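Local coordinates for protein Alpha/beta hydrolase (Legionella pneumophila subsp. pneumophila str. Philadelphia 1, PDB 4EZI) that is of unproven function but has the alpha/beta hydrolase fold and may hydrolyse ester bonds, perhaps those of triacylglycerols, at residues G325-Y330 and V340-V345; P196-Y201 and P356-E361; R319-A324 and L349-A354. All blocks are in the same frame, centred on the assembly; numbering follows the deposited sequence. Where two conformers were deposited one is given.

Followed from the N terminus, the chain first meets these contacts at 196-201, where strand 193-197 ends and a loop follows; contact 2 opens there a loop that closes only at 356-361 on the last helix, 355-370. Within that long loop, contact 3 runs from 319-324 to 349-354, and contact 1, the innermost, brings 340-345 back against 325-330. The three are thus nested, and none crosses another. Contact 1 ties helix 323-334 to strand 340-344 at the edge of the sheet, contact 2 seats helix 355-370 on an inner strand end, and contact 3 joins the two loops that carry the probable catalytic acid and histidine. Tyr201 of contact 2 and Tyr323 of contact 3 both pack on contact 1.

Contact 1 of 3, residues G325-Y330 and V340-V345; sequences GAEMAY and VWIKSV
The ring of Tyr330 lies over the branched side chain of Ile342, and that pair dominates the contact. Methyl CG2 of Ile342 sits above the middle of the ring, 3.8 Å from the centroid of the Tyr330 ring and only 11° off its normal, a well-centred CH-pi contact. Alongside it, Ile342 CB comes within 3.7 Å of Tyr330 CD1. The two branches of the isoleucine divide the work: with CG1 anti to the backbone N (chi1 -173°) and the chain extended, CD1 reaches past the tyrosine to the helix backbone, where it lies 3.7 Å from Ala326 O and also touches CA and CG of Glu327.

The CD1 and CE1 side of the same ring is turned to the beginning of the strand. Val340 CG1 packs 3.8 Å from Tyr330 CD1, while Val340 O stands at the ring edge, 3.6 Å from Tyr330 CE1. Near the phenol end, a water lying in the ring plane is 2.7 Å from Tyr330 OH and donates a hydrogen bond of 2.7 Å to Val340 O, so a polar bridge fastens the far end of a largely apolar contact.

Helix and strand run nearly antiparallel, at 164°, with their axes 9.0 Å apart, as suits the second half of a beta-alpha-beta crossover. Strand 310-314 leads into helix 323-334, which packs on the sheet and returns to strand 340-344, the outermost strand at this end; Trp341, pointing away from helix 323-334, meets Phe369 of helix 355-370.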
ATOM      1  N   GLY A 325     -12.646  -4.563  11.229  1.00 10.81           N
ATOM      2  CA  GLY A 325     -11.240  -4.905  11.389  1.00 10.85           C
ATOM      3  C   GLY A 325     -10.417  -3.720  11.898  1.00 10.05           C
ATOM      4  O   GLY A 325      -9.557  -3.867  12.757  1.00 10.60           O
ATOM      5  N   ALA A 326     -10.711  -2.532  11.385  1.00 10.10           N
ATOM      6  CA  ALA A 326     -10.014  -1.318  11.848  1.00 10.74           C
ATOM      7  C   ALA A 326     -10.308  -1.074  13.329  1.00 10.59           C
ATOM      8  O   ALA A 326      -9.410  -0.720  14.103  1.00 10.96           O
ATOM      9  CB  ALA A 326     -10.408  -0.112  11.010  1.00 10.42           C
ATOM     10  N   GLU A 327     -11.552  -1.286  13.734  1.00  9.92           N
ATOM     11  CA  GLU A 327     -11.940  -1.089  15.132  1.00 11.01           C
ATOM     12  C   GLU A 327     -11.202  -2.068  16.041  1.00 10.94           C
ATOM     13  O   GLU A 327     -10.660  -1.701  17.095  1.00 12.67           O
ATOM     14  CB  GLU A 327     -13.454  -1.203  15.282  1.00 11.70           C
ATOM     15  CG  GLU A 327     -14.183  -0.057  14.627  1.00 13.06           C
ATOM     16  CD  GLU A 327     -15.687  -0.206  14.566  1.00 17.64           C
ATOM     17  OE1 GLU A 327     -16.163  -1.344  14.332  1.00 20.85           O
ATOM     18  OE2 GLU A 327     -16.380   0.835  14.685  1.00 18.89           O
HETATM   19  N   MSE A 328     -11.117  -3.316  15.607  1.00 11.12           N
HETATM   20  CA  MSE A 328     -10.371  -4.354  16.326  0.67 11.67           C
HETATM   21  C   MSE A 328      -8.893  -3.982  16.445  1.00 10.91           C
HETATM   22  O   MSE A 328      -8.288  -4.061  17.518  1.00 11.88           O
HETATM   23  CB  MSE A 328     -10.514  -5.677  15.581  0.67 12.09           C
HETATM   24  CG  MSE A 328      -9.602  -6.776  16.074  0.67 12.25           C
HETATM   25 SE   MSE A 328      -9.660  -8.246  14.822  0.50 13.39          SE
HETATM   26  CE  MSE A 328      -8.608  -7.430  13.391  0.67 17.29           C
ATOM     27  N   ALA A 329      -8.287  -3.541  15.338  1.00 10.81           N
ATOM     28  CA  ALA A 329      -6.873  -3.155  15.338  1.00 10.16           C
ATOM     29  C   ALA A 329      -6.644  -1.962  16.267  1.00 10.99           C
ATOM     30  O   ALA A 329      -5.647  -1.927  17.000  1.00 12.18           O
ATOM     31  CB  ALA A 329      -6.410  -2.825  13.925  1.00 11.55           C
ATOM     32  N   TYR A 330      -7.552  -0.996  16.228  1.00 10.92           N
ATOM     33  CA  TYR A 330      -7.459   0.188  17.099  1.00 11.31           C
ATOM     34  C   TYR A 330      -7.358  -0.219  18.576  1.00 12.56           C
ATOM     35  O   TYR A 330      -6.434   0.194  19.297  1.00 13.16           O
ATOM     36  CB  TYR A 330      -8.669   1.076  16.896  1.00 11.52           C
ATOM     37  CG  TYR A 330      -8.794   2.170  17.940  1.00 12.24           C
ATOM     38  CD1 TYR A 330      -7.974   3.295  17.903  1.00 12.72           C
ATOM     39  CD2 TYR A 330      -9.735   2.068  18.951  1.00 13.79           C
ATOM     40  CE1 TYR A 330      -8.082   4.303  18.867  1.00 12.50           C
ATOM     41  CE2 TYR A 330      -9.846   3.064  19.922  1.00 15.66           C
ATOM     42  CZ  TYR A 330      -9.022   4.173  19.886  1.00 15.08           C
ATOM     43  OH  TYR A 330      -9.155   5.174  20.852  1.00 16.86           O
ATOM     44  N   VAL A 340      -2.649   6.797  19.467  1.00 12.07           N
ATOM     45  CA  VAL A 340      -3.332   5.937  18.493  1.00 11.88           C
ATOM     46  C   VAL A 340      -4.755   6.457  18.382  1.00 11.49           C
ATOM     47  O   VAL A 340      -5.436   6.647  19.417  1.00 13.24           O
ATOM     48  CB  VAL A 340      -3.358   4.450  18.950  1.00 13.03           C
ATOM     49  CG1 VAL A 340      -4.135   3.575  17.930  1.00 15.65           C
ATOM     50  CG2 VAL A 340      -1.958   3.918  19.167  1.00 13.48           C
ATOM     51  N   TRP A 341      -5.182   6.701  17.149  1.00 11.66           N
ATOM     52  CA  TRP A 341      -6.511   7.207  16.869  1.00 11.56           C
ATOM     53  C   TRP A 341      -7.136   6.422  15.725  1.00 11.52           C
ATOM     54  O   TRP A 341      -6.439   5.838  14.904  1.00 11.93           O
ATOM     55  CB  TRP A 341      -6.447   8.696  16.523  1.00 12.84           C
ATOM     56  CG  TRP A 341      -5.856   9.542  17.621  1.00 14.68           C
ATOM     57  CD1 TRP A 341      -6.523  10.109  18.662  1.00 16.56           C
ATOM     58  CD2 TRP A 341      -4.477   9.856  17.803  1.00 12.25           C
ATOM     59  NE1 TRP A 341      -5.641  10.787  19.467  1.00 16.24           N
ATOM     60  CE2 TRP A 341      -4.378  10.661  18.960  1.00 13.56           C
ATOM     61  CE3 TRP A 341      -3.316   9.570  17.089  1.00 13.40           C
ATOM     62  CZ2 TRP A 341      -3.170  11.144  19.427  1.00 14.22           C
ATOM     63  CZ3 TRP A 341      -2.114  10.054  17.557  1.00 13.38           C
ATOM     64  CH2 TRP A 341      -2.046  10.852  18.713  1.00 15.46           C
ATOM     65  N   ILE A 342      -8.457   6.467  15.679  1.00 11.10           N
ATOM     66  CA  ILE A 342      -9.236   5.872  14.603  1.00 10.73           C
ATOM     67  C   ILE A 342     -10.215   6.934  14.095  1.00 11.38           C
ATOM     68  O   ILE A 342     -10.786   7.707  14.870  1.00 12.87           O
ATOM     69  CB  ILE A 342      -9.980   4.575  15.056  1.00 11.50           C
ATOM     70  CG1 ILE A 342     -10.636   3.907  13.851  1.00 11.51           C
ATOM     71  CG2 ILE A 342     -10.991   4.829  16.208  1.00 13.09           C
ATOM     72  CD1 ILE A 342     -11.216   2.523  14.178  1.00 12.44           C
ATOM     73  N   LYS A 343     -10.366   6.997  12.771  1.00 10.18           N
ATOM     74  CA  LYS A 343     -11.226   7.972  12.135  1.00 10.83           C
ATOM     75  C   LYS A 343     -11.944   7.356  10.942  1.00 10.45           C
ATOM     76  O   LYS A 343     -11.314   6.719  10.095  1.00 11.19           O
ATOM     77  CB  LYS A 343     -10.387   9.166  11.652  1.00 11.62           C
ATOM     78  CG  LYS A 343     -11.089  10.154  10.771  1.00 17.49           C
ATOM     79  CD  LYS A 343     -12.112  10.975  11.490  1.00 23.29           C
ATOM     80  CE  LYS A 343     -12.674  12.041  10.539  1.00 29.00           C
ATOM     81  NZ  LYS A 343     -13.816  12.787  11.129  1.00 33.43           N
ATOM     82  N   SER A 344     -13.243   7.593  10.893  1.00 10.05           N
ATOM     83  CA  SER A 344     -14.077   7.301   9.729  1.00  9.80           C
ATOM     84  C   SER A 344     -14.447   8.606   9.052  1.00 10.46           C
ATOM     85  O   SER A 344     -14.939   9.546   9.701  1.00 12.29           O
ATOM     86  CB  SER A 344     -15.375   6.582  10.137  1.00 10.69           C
ATOM     87  OG  SER A 344     -16.218   6.451   9.012  1.00 11.00           O
ATOM     88  N   VAL A 345     -14.249   8.655   7.737  1.00  9.96           N
ATOM     89  CA  VAL A 345     -14.571   9.829   6.959  1.00 10.47           C
ATOM     90  C   VAL A 345     -16.035   9.877   6.507  1.00 10.71           C
ATOM     91  O   VAL A 345     -16.478  10.926   5.997  1.00 12.92           O
ATOM     92  CB  VAL A 345     -13.648   9.984   5.714  1.00 10.20           C
ATOM     93  CG1 VAL A 345     -12.222  10.074   6.144  1.00 12.13           C
ATOM     94  CG2 VAL A 345     -13.858   8.847   4.712  1.00 10.13           C
TER
HETATM   95  O   HOH W   1      -7.848   7.466  20.326  1.00 16.47           O

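Contact 2 of 3, residues P196-Y201 and P356-E361; sequences PGSAPY and PFVLKE
Val358 points its two methyls at the place where strand 193-197 gives way to a loop, Gly197 and Ser198, one methyl to each residue. CG1, anti to the backbone N (chi1 170°), comes 3.8 Å from Gly197 CA and packs on the alpha carbon itself, side chain against main chain. The other methyl, CG2, stands beside the valine's own backbone N and comes within 4.2 Å of Ser198 OG, a loose van der Waals approach.

Helix 355-370 is the last helix of the alpha/beta hydrolase fold here, and Val358, in its first turn, rests where strand 193-197 runs out, at the C-terminal ends of the parallel strands. Gly197 is paired through its backbone with Gly167 and Ser169, the latter the probable nucleophile of a GxSxG elbow, so the valine packs one strand away from the likely catalytic serine.

Ser198 has backbone angles in the left-handed helical region (phi 43°, psi 52°), which swing the chain out of the strand and toward Ala199. Its hydroxyl shares a weak hydrogen bond with Tyr168 OH, while its side chain also touches His351. Both touching partners of the valine are buried, as is the valine itself, although the segments hide only 81 Å² between them. Further along the loop, Tyr201 packs on Ala326 and Ala329 of helix 323-334.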
ATOM      1  N   PRO A 196      -2.225   4.440   7.956  1.00  7.69           N
ATOM      2  CA  PRO A 196      -2.773   3.504   6.985  1.00  8.29           C
ATOM      3  C   PRO A 196      -4.217   3.845   6.671  1.00  7.63           C
ATOM      4  O   PRO A 196      -5.023   3.992   7.578  1.00  8.26           O
ATOM      5  CB  PRO A 196      -2.673   2.154   7.699  0.50  8.13           C
ATOM      6  CG  PRO A 196      -2.787   2.507   9.111  0.50  7.51           C
ATOM      7  CD  PRO A 196      -2.025   3.793   9.262  0.50  8.41           C
ATOM      8  N   GLY A 197      -4.538   3.904   5.375  1.00  7.18           N
ATOM      9  CA  GLY A 197      -5.859   4.208   4.892  1.00  7.47           C
ATOM     10  C   GLY A 197      -6.594   2.976   4.412  1.00  7.82           C
ATOM     11  O   GLY A 197      -6.081   2.203   3.598  1.00  8.19           O
ATOM     12  N   SER A 198      -7.805   2.779   4.943  1.00  7.25           N
ATOM     13  CA  SER A 198      -8.712   1.706   4.529  1.00  7.78           C
ATOM     14  C   SER A 198      -7.982   0.372   4.351  1.00  7.25           C
ATOM     15  O   SER A 198      -8.109  -0.290   3.318  1.00  8.78           O
ATOM     16  CB  SER A 198      -9.471   2.107   3.260  1.00  7.47           C
ATOM     17  OG  SER A 198     -10.222   3.288   3.523  1.00  8.35           O
ATOM     18  N   ALA A 199      -7.233  -0.019   5.374  1.00  8.17           N
ATOM     19  CA  ALA A 199      -6.466  -1.251   5.291  1.00  7.66           C
ATOM     20  C   ALA A 199      -7.332  -2.448   5.657  1.00  7.96           C
ATOM     21  O   ALA A 199      -8.272  -2.342   6.445  1.00  9.12           O
ATOM     22  CB  ALA A 199      -5.315  -1.213   6.244  1.00  9.12           C
ATOM     23  N   PRO A 200      -6.981  -3.635   5.153  1.00  8.73           N
ATOM     24  CA  PRO A 200      -7.546  -4.888   5.674  1.00  8.74           C
ATOM     25  C   PRO A 200      -6.877  -5.243   6.976  1.00  9.48           C
ATOM     26  O   PRO A 200      -5.661  -5.256   7.053  1.00 11.58           O
ATOM     27  CB  PRO A 200      -7.215  -5.918   4.595  1.00  8.65           C
ATOM     28  CG  PRO A 200      -5.940  -5.406   3.977  1.00  8.53           C
ATOM     29  CD  PRO A 200      -6.039  -3.880   4.043  1.00  9.04           C
ATOM     30  N   TYR A 201      -7.678  -5.525   7.996  1.00  9.88           N
ATOM     31  CA  TYR A 201      -7.192  -5.954   9.283  1.00 10.91           C
ATOM     32  C   TYR A 201      -7.868  -7.264   9.682  1.00 10.08           C
ATOM     33  O   TYR A 201      -9.088  -7.364   9.698  1.00 12.44           O
ATOM     34  CB  TYR A 201      -7.482  -4.934  10.392  1.00 11.53           C
ATOM     35  CG  TYR A 201      -6.886  -3.548  10.197  1.00 11.40           C
ATOM     36  CD1 TYR A 201      -5.584  -3.251  10.597  1.00 10.70           C
ATOM     37  CD2 TYR A 201      -7.634  -2.556   9.621  1.00 10.63           C
ATOM     38  CE1 TYR A 201      -5.062  -1.947  10.436  1.00 10.76           C
ATOM     39  CE2 TYR A 201      -7.127  -1.272   9.446  1.00  9.75           C
ATOM     40  CZ  TYR A 201      -5.831  -0.984   9.830  1.00  9.53           C
ATOM     41  OH  TYR A 201      -5.304   0.269   9.640  1.00 10.88           O
ATOM     42  N   PRO A 356     -10.184  10.070  -1.651  1.00  8.27           N
ATOM     43  CA  PRO A 356      -9.594  11.417  -1.512  1.00  8.91           C
ATOM     44  C   PRO A 356      -9.822  12.040  -0.131  1.00  8.44           C
ATOM     45  O   PRO A 356      -9.003  12.846   0.331  1.00  8.54           O
ATOM     46  CB  PRO A 356     -10.262  12.226  -2.624  1.00  9.93           C
ATOM     47  CG  PRO A 356     -11.493  11.472  -2.977  1.00 11.45           C
ATOM     48  CD  PRO A 356     -11.187  10.019  -2.724  1.00  9.36           C
ATOM     49  N   PHE A 357     -10.920  11.665   0.529  1.00  7.96           N
ATOM     50  CA  PHE A 357     -11.173  12.110   1.897  1.00  8.50           C
ATOM     51  C   PHE A 357     -10.140  11.528   2.856  1.00  8.21           C
ATOM     52  O   PHE A 357      -9.627  12.222   3.741  1.00  9.47           O
ATOM     53  CB  PHE A 357     -12.589  11.719   2.347  1.00  9.01           C
ATOM     54  CG  PHE A 357     -13.694  12.384   1.563  1.00  9.66           C
ATOM     55  CD1 PHE A 357     -14.103  11.859   0.364  1.00  9.51           C
ATOM     56  CD2 PHE A 357     -14.329  13.540   2.023  1.00 11.35           C
ATOM     57  CE1 PHE A 357     -15.087  12.457  -0.387  1.00 12.26           C
ATOM     58  CE2 PHE A 357     -15.329  14.144   1.262  1.00 13.27           C
ATOM     59  CZ  PHE A 357     -15.695  13.606   0.064  1.00 13.52           C
ATOM     60  N   VAL A 358      -9.825  10.251   2.688  1.00  8.04           N
ATOM     61  CA  VAL A 358      -8.801   9.590   3.483  1.00  7.80           C
ATOM     62  C   VAL A 358      -7.426  10.217   3.217  1.00  8.04           C
ATOM     63  O   VAL A 358      -6.678  10.479   4.180  1.00  8.50           O
ATOM     64  CB  VAL A 358      -8.809   8.077   3.251  1.00  7.51           C
ATOM     65  CG1 VAL A 358      -7.581   7.418   3.877  1.00  9.08           C
ATOM     66  CG2 VAL A 358     -10.113   7.472   3.794  1.00  8.98           C
ATOM     67  N   LEU A 359      -7.090  10.469   1.950  1.00  7.55           N
ATOM     68  CA  LEU A 359      -5.814  11.126   1.652  1.00  7.87           C
ATOM     69  C   LEU A 359      -5.694  12.474   2.376  1.00  8.64           C
ATOM     70  O   LEU A 359      -4.629  12.823   2.893  1.00  8.86           O
ATOM     71  CB  LEU A 359      -5.616  11.237   0.132  0.50  8.29           C
ATOM     72  CG  LEU A 359      -4.331  11.865  -0.443  0.50  8.01           C
ATOM     73  CD1 LEU A 359      -3.079  11.279   0.142  0.50  9.98           C
ATOM     74  CD2 LEU A 359      -4.319  11.739  -1.972  0.50 10.66           C
ATOM     75  N   LYS A 360      -6.776  13.244   2.370  1.00  8.49           N
ATOM     76  CA  LYS A 360      -6.772  14.556   3.043  1.00  9.75           C
ATOM     77  C   LYS A 360      -6.498  14.397   4.536  1.00  9.69           C
ATOM     78  O   LYS A 360      -5.696  15.145   5.110  1.00 10.76           O
ATOM     79  CB  LYS A 360      -8.104  15.271   2.794  1.00 10.14           C
ATOM     80  CG  LYS A 360      -8.235  16.648   3.427  1.00 15.49           C
ATOM     81  CD  LYS A 360      -7.131  17.594   3.088  1.00 21.42           C
ATOM     82  CE  LYS A 360      -7.492  19.067   3.447  1.00 22.47           C
ATOM     83  NZ  LYS A 360      -8.379  19.169   4.650  1.00 26.53           N
ATOM     84  N   GLU A 361      -7.126  13.403   5.153  1.00  8.87           N
ATOM     85  CA  GLU A 361      -6.865  13.114   6.556  1.00  9.79           C
ATOM     86  C   GLU A 361      -5.425  12.728   6.814  1.00  9.10           C
ATOM     87  O   GLU A 361      -4.851  13.101   7.845  1.00  9.83           O
ATOM     88  CB  GLU A 361      -7.792  12.047   7.101  1.00  9.83           C
ATOM     89  CG  GLU A 361      -9.279  12.380   7.076  1.00 11.99           C
ATOM     90  CD  GLU A 361      -9.701  13.589   7.911  1.00 21.25           C
ATOM     91  OE1 GLU A 361      -9.040  13.931   8.909  1.00 21.80           O
ATOM     92  OE2 GLU A 361     -10.749  14.184   7.568  1.00 26.21           O
TER

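Contact 3 of 3, residues R319-A324 and L349-A354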
ATOM      1  N   ARG A 319     -17.195  -1.349   1.539  1.00  7.65           N
ATOM      2  CA  ARG A 319     -17.668  -2.665   1.142  1.00  8.21           C
ATOM      3  C   ARG A 319     -16.538  -3.537   0.600  1.00  7.76           C
ATOM      4  O   ARG A 319     -16.793  -4.640   0.129  1.00  9.29           O
ATOM      5  CB  ARG A 319     -18.835  -2.564   0.158  1.00 10.07           C
ATOM      6  CG  ARG A 319     -20.029  -1.754   0.641  1.00 11.63           C
ATOM      7  CD  ARG A 319     -20.454  -2.083   2.044  1.00 14.89           C
ATOM      8  NE  ARG A 319     -20.723  -3.484   2.308  1.00 18.89           N
ATOM      9  CZ  ARG A 319     -20.868  -4.026   3.530  1.00 20.60           C
ATOM     10  NH1 ARG A 319     -20.745  -3.286   4.631  1.00 21.72           N
ATOM     11  NH2 ARG A 319     -21.104  -5.336   3.656  1.00 18.88           N
ATOM     12  N   ASP A 320     -15.300  -3.032   0.664  1.00  7.73           N
ATOM     13  CA  ASP A 320     -14.141  -3.812   0.197  1.00  7.57           C
ATOM     14  C   ASP A 320     -13.346  -4.446   1.324  1.00  7.73           C
ATOM     15  O   ASP A 320     -12.874  -5.576   1.168  1.00  8.73           O
ATOM     16  CB  ASP A 320     -13.171  -2.961  -0.602  1.00  7.24           C
ATOM     17  CG  ASP A 320     -13.656  -2.590  -1.983  1.00  7.58           C
ATOM     18  OD1 ASP A 320     -14.869  -2.432  -2.196  1.00  9.20           O
ATOM     19  OD2 ASP A 320     -12.783  -2.458  -2.872  1.00  9.18           O
ATOM     20  N   VAL A 321     -13.146  -3.710   2.415  1.00  8.32           N
ATOM     21  CA  VAL A 321     -12.449  -4.190   3.602  1.00  9.55           C
ATOM     22  C   VAL A 321     -13.259  -3.805   4.845  1.00  9.22           C
ATOM     23  O   VAL A 321     -13.839  -2.721   4.888  1.00  9.76           O
ATOM     24  CB  VAL A 321     -11.000  -3.671   3.713  1.00 12.35           C
ATOM     25  CG1 VAL A 321     -10.144  -4.187   2.549  1.00 15.49           C
ATOM     26  CG2 VAL A 321     -11.001  -2.210   3.748  1.00 13.43           C
ATOM     27  N   PRO A 322     -13.316  -4.684   5.846  1.00  8.51           N
ATOM     28  CA  PRO A 322     -14.263  -4.497   6.933  1.00  9.14           C
ATOM     29  C   PRO A 322     -13.820  -3.429   7.911  1.00  8.77           C
ATOM     30  O   PRO A 322     -12.741  -3.517   8.503  1.00  9.48           O
ATOM     31  CB  PRO A 322     -14.299  -5.864   7.612  1.00  9.83           C
ATOM     32  CG  PRO A 322     -12.971  -6.465   7.322  1.00 10.61           C
ATOM     33  CD  PRO A 322     -12.618  -5.974   5.943  1.00  9.16           C
ATOM     34  N   TYR A 323     -14.664  -2.438   8.133  1.00  9.98           N
ATOM     35  CA  TYR A 323     -14.365  -1.409   9.124  1.00 10.34           C
ATOM     36  C   TYR A 323     -14.229  -2.019  10.511  1.00 11.75           C
ATOM     37  O   TYR A 323     -13.460  -1.519  11.334  1.00 10.73           O
ATOM     38  CB  TYR A 323     -15.400  -0.280   9.086  1.00 10.58           C
ATOM     39  CG  TYR A 323     -14.863   0.961   9.773  1.00 10.62           C
ATOM     40  CD1 TYR A 323     -14.087   1.867   9.061  1.00 12.21           C
ATOM     41  CD2 TYR A 323     -15.071   1.204  11.112  1.00 11.04           C
ATOM     42  CE1 TYR A 323     -13.552   2.973   9.640  1.00 11.45           C
ATOM     43  CE2 TYR A 323     -14.508   2.337  11.724  1.00 11.62           C
ATOM     44  CZ  TYR A 323     -13.745   3.212  10.969  1.00 12.20           C
ATOM     45  OH  TYR A 323     -13.195   4.332  11.549  1.00 13.77           O
ATOM     46  N   ALA A 324     -14.969  -3.100  10.782  1.00 11.54           N
ATOM     47  CA  ALA A 324     -14.821  -3.813  12.052  1.00 11.51           C
ATOM     48  C   ALA A 324     -13.380  -4.257  12.292  1.00 12.20           C
ATOM     49  O   ALA A 324     -12.937  -4.351  13.433  1.00 12.58           O
ATOM     50  CB  ALA A 324     -15.779  -5.003  12.138  1.00 13.95           C
ATOM     51  N   LEU A 349     -19.770   6.445   2.260  1.00 10.07           N
ATOM     52  CA  LEU A 349     -18.875   6.467   1.094  1.00  9.76           C
ATOM     53  C   LEU A 349     -18.161   5.127   1.020  1.00  9.02           C
ATOM     54  O   LEU A 349     -17.717   4.593   2.037  1.00  9.30           O
ATOM     55  CB  LEU A 349     -17.841   7.581   1.181  1.00 10.36           C
ATOM     56  CG  LEU A 349     -18.379   9.013   1.084  1.00 11.95           C
ATOM     57  CD1 LEU A 349     -17.211   9.969   1.244  1.00 14.92           C
ATOM     58  CD2 LEU A 349     -19.164   9.228  -0.222  1.00 15.25           C
ATOM     59  N   ASP A 350     -18.057   4.582  -0.192  1.00  9.11           N
ATOM     60  CA  ASP A 350     -17.423   3.281  -0.396  1.00  8.20           C
ATOM     61  C   ASP A 350     -15.894   3.404  -0.470  1.00  7.75           C
ATOM     62  O   ASP A 350     -15.321   4.474  -0.282  1.00  9.10           O
ATOM     63  CB  ASP A 350     -18.058   2.547  -1.572  1.00  9.73           C
ATOM     64  CG  ASP A 350     -17.662   3.092  -2.928  1.00 10.55           C
ATOM     65  OD1 ASP A 350     -16.589   3.705  -3.080  1.00 10.41           O
ATOM     66  OD2 ASP A 350     -18.440   2.835  -3.876  1.00 15.01           O
ATOM     67  N   HIS A 351     -15.228   2.273  -0.664  1.00  8.26           N
ATOM     68  CA  HIS A 351     -13.760   2.220  -0.628  1.00  7.41           C
ATOM     69  C   HIS A 351     -13.124   3.171  -1.628  1.00  8.91           C
ATOM     70  O   HIS A 351     -12.051   3.733  -1.391  1.00 10.13           O
ATOM     71  CB  HIS A 351     -13.346   0.784  -0.957  1.00  8.01           C
ATOM     72  CG  HIS A 351     -11.904   0.438  -0.688  1.00  8.25           C
ATOM     73  ND1 HIS A 351     -11.372   0.376   0.584  1.00  7.81           N
ATOM     74  CD2 HIS A 351     -10.911   0.019  -1.524  1.00  8.87           C
ATOM     75  CE1 HIS A 351     -10.121  -0.071   0.520  1.00  9.03           C
ATOM     76  NE2 HIS A 351      -9.821  -0.309  -0.744  1.00  9.94           N
ATOM     77  N   VAL A 352     -13.752   3.319  -2.778  1.00  8.05           N
ATOM     78  CA  VAL A 352     -13.227   4.187  -3.826  1.00  8.94           C
ATOM     79  C   VAL A 352     -13.595   5.651  -3.581  1.00  9.10           C
ATOM     80  O   VAL A 352     -12.749   6.551  -3.617  1.00  9.93           O
ATOM     81  CB  VAL A 352     -13.691   3.718  -5.210  1.00 10.57           C
ATOM     82  CG1 VAL A 352     -13.170   4.644  -6.296  1.00 13.81           C
ATOM     83  CG2 VAL A 352     -13.261   2.261  -5.436  1.00 13.57           C
ATOM     84  N   GLN A 353     -14.865   5.883  -3.322  1.00  9.06           N
ATOM     85  CA  GLN A 353     -15.336   7.234  -3.090  1.00  8.72           C
ATOM     86  C   GLN A 353     -14.630   7.925  -1.915  1.00  8.71           C
ATOM     87  O   GLN A 353     -14.427   9.143  -1.923  1.00  9.39           O
ATOM     88  CB  GLN A 353     -16.841   7.235  -2.817  1.00 10.41           C
ATOM     89  CG  GLN A 353     -17.695   6.713  -3.964  1.00 11.70           C
ATOM     90  CD  GLN A 353     -19.110   6.340  -3.531  1.00 12.38           C
ATOM     91  OE1 GLN A 353     -19.359   5.908  -2.399  1.00 11.89           O
ATOM     92  NE2 GLN A 353     -20.047   6.503  -4.446  1.00 16.15           N
ATOM     93  N   ALA A 354     -14.337   7.155  -0.871  1.00  8.87           N
ATOM     94  CA  ALA A 354     -13.723   7.694   0.331  1.00  7.65           C
ATOM     95  C   ALA A 354     -12.263   8.069   0.141  1.00  8.55           C
ATOM     96  O   ALA A 354     -11.709   8.781   0.967  1.00  9.08           O
ATOM     97  CB  ALA A 354     -13.858   6.706   1.487  1.00  9.14           C
TER
HETATM   98  O   HOH W   2     -16.465  -0.397  -1.128  1.00  8.99           O
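One face of the His351 imidazole is covered by Asp320: its CB lies 3.9 Å from the centroid of the His351 ring, 20° off the normal and displaced toward the rim, a CH-pi contact. The Asp320 carboxylate is tilted 23° from the ring plane, and its OD2 comes 3.4 Å from His351 CD2. Val321 CG2 approaches the other end of the ring obliquely, 4.0 Å from His351 CE1, and a bound PEG molecule lies close to the Val321 side chain. The Tyr168 ring meets the imidazole at a slant. With CG anti to the backbone N (chi1 -167°), the imidazole extends from its loop to meet Asp320 and Val321.

The ring's two nitrogens have partners beyond these segments: ND1 is hydrogen-bonded to Asp318 OD2 and NE2 to Ser169 OG. This fits a Ser-His-Asp triad, as in other alpha/beta hydrolases; with Ser169 following strand 162-168, it brings together the ends of three strands. Asp318 OD1 also accepts from the backbone N of Asp320 and of Val321, tying the acid to the residues packed on the histidine. Asp320 OD2 is itself held by a salt bridge to Arg217 and a hydrogen bond with Tyr221 OH.

A water bridges the backbones of both segments and the Asp320 carboxylate, accepting from Arg319 N (2.9 Å) and His351 N (3.0 Å) and donating to Asp320 OD1 at 2.8 Å. Just before the histidine in the chain, Asp350 OD1 takes a nearly straight bond of 2.8 Å from Gln353 N, an Asx motif, while Gln353 OE1 accepts from Asp350 N at 2.9 Å, on an in-plane lone pair.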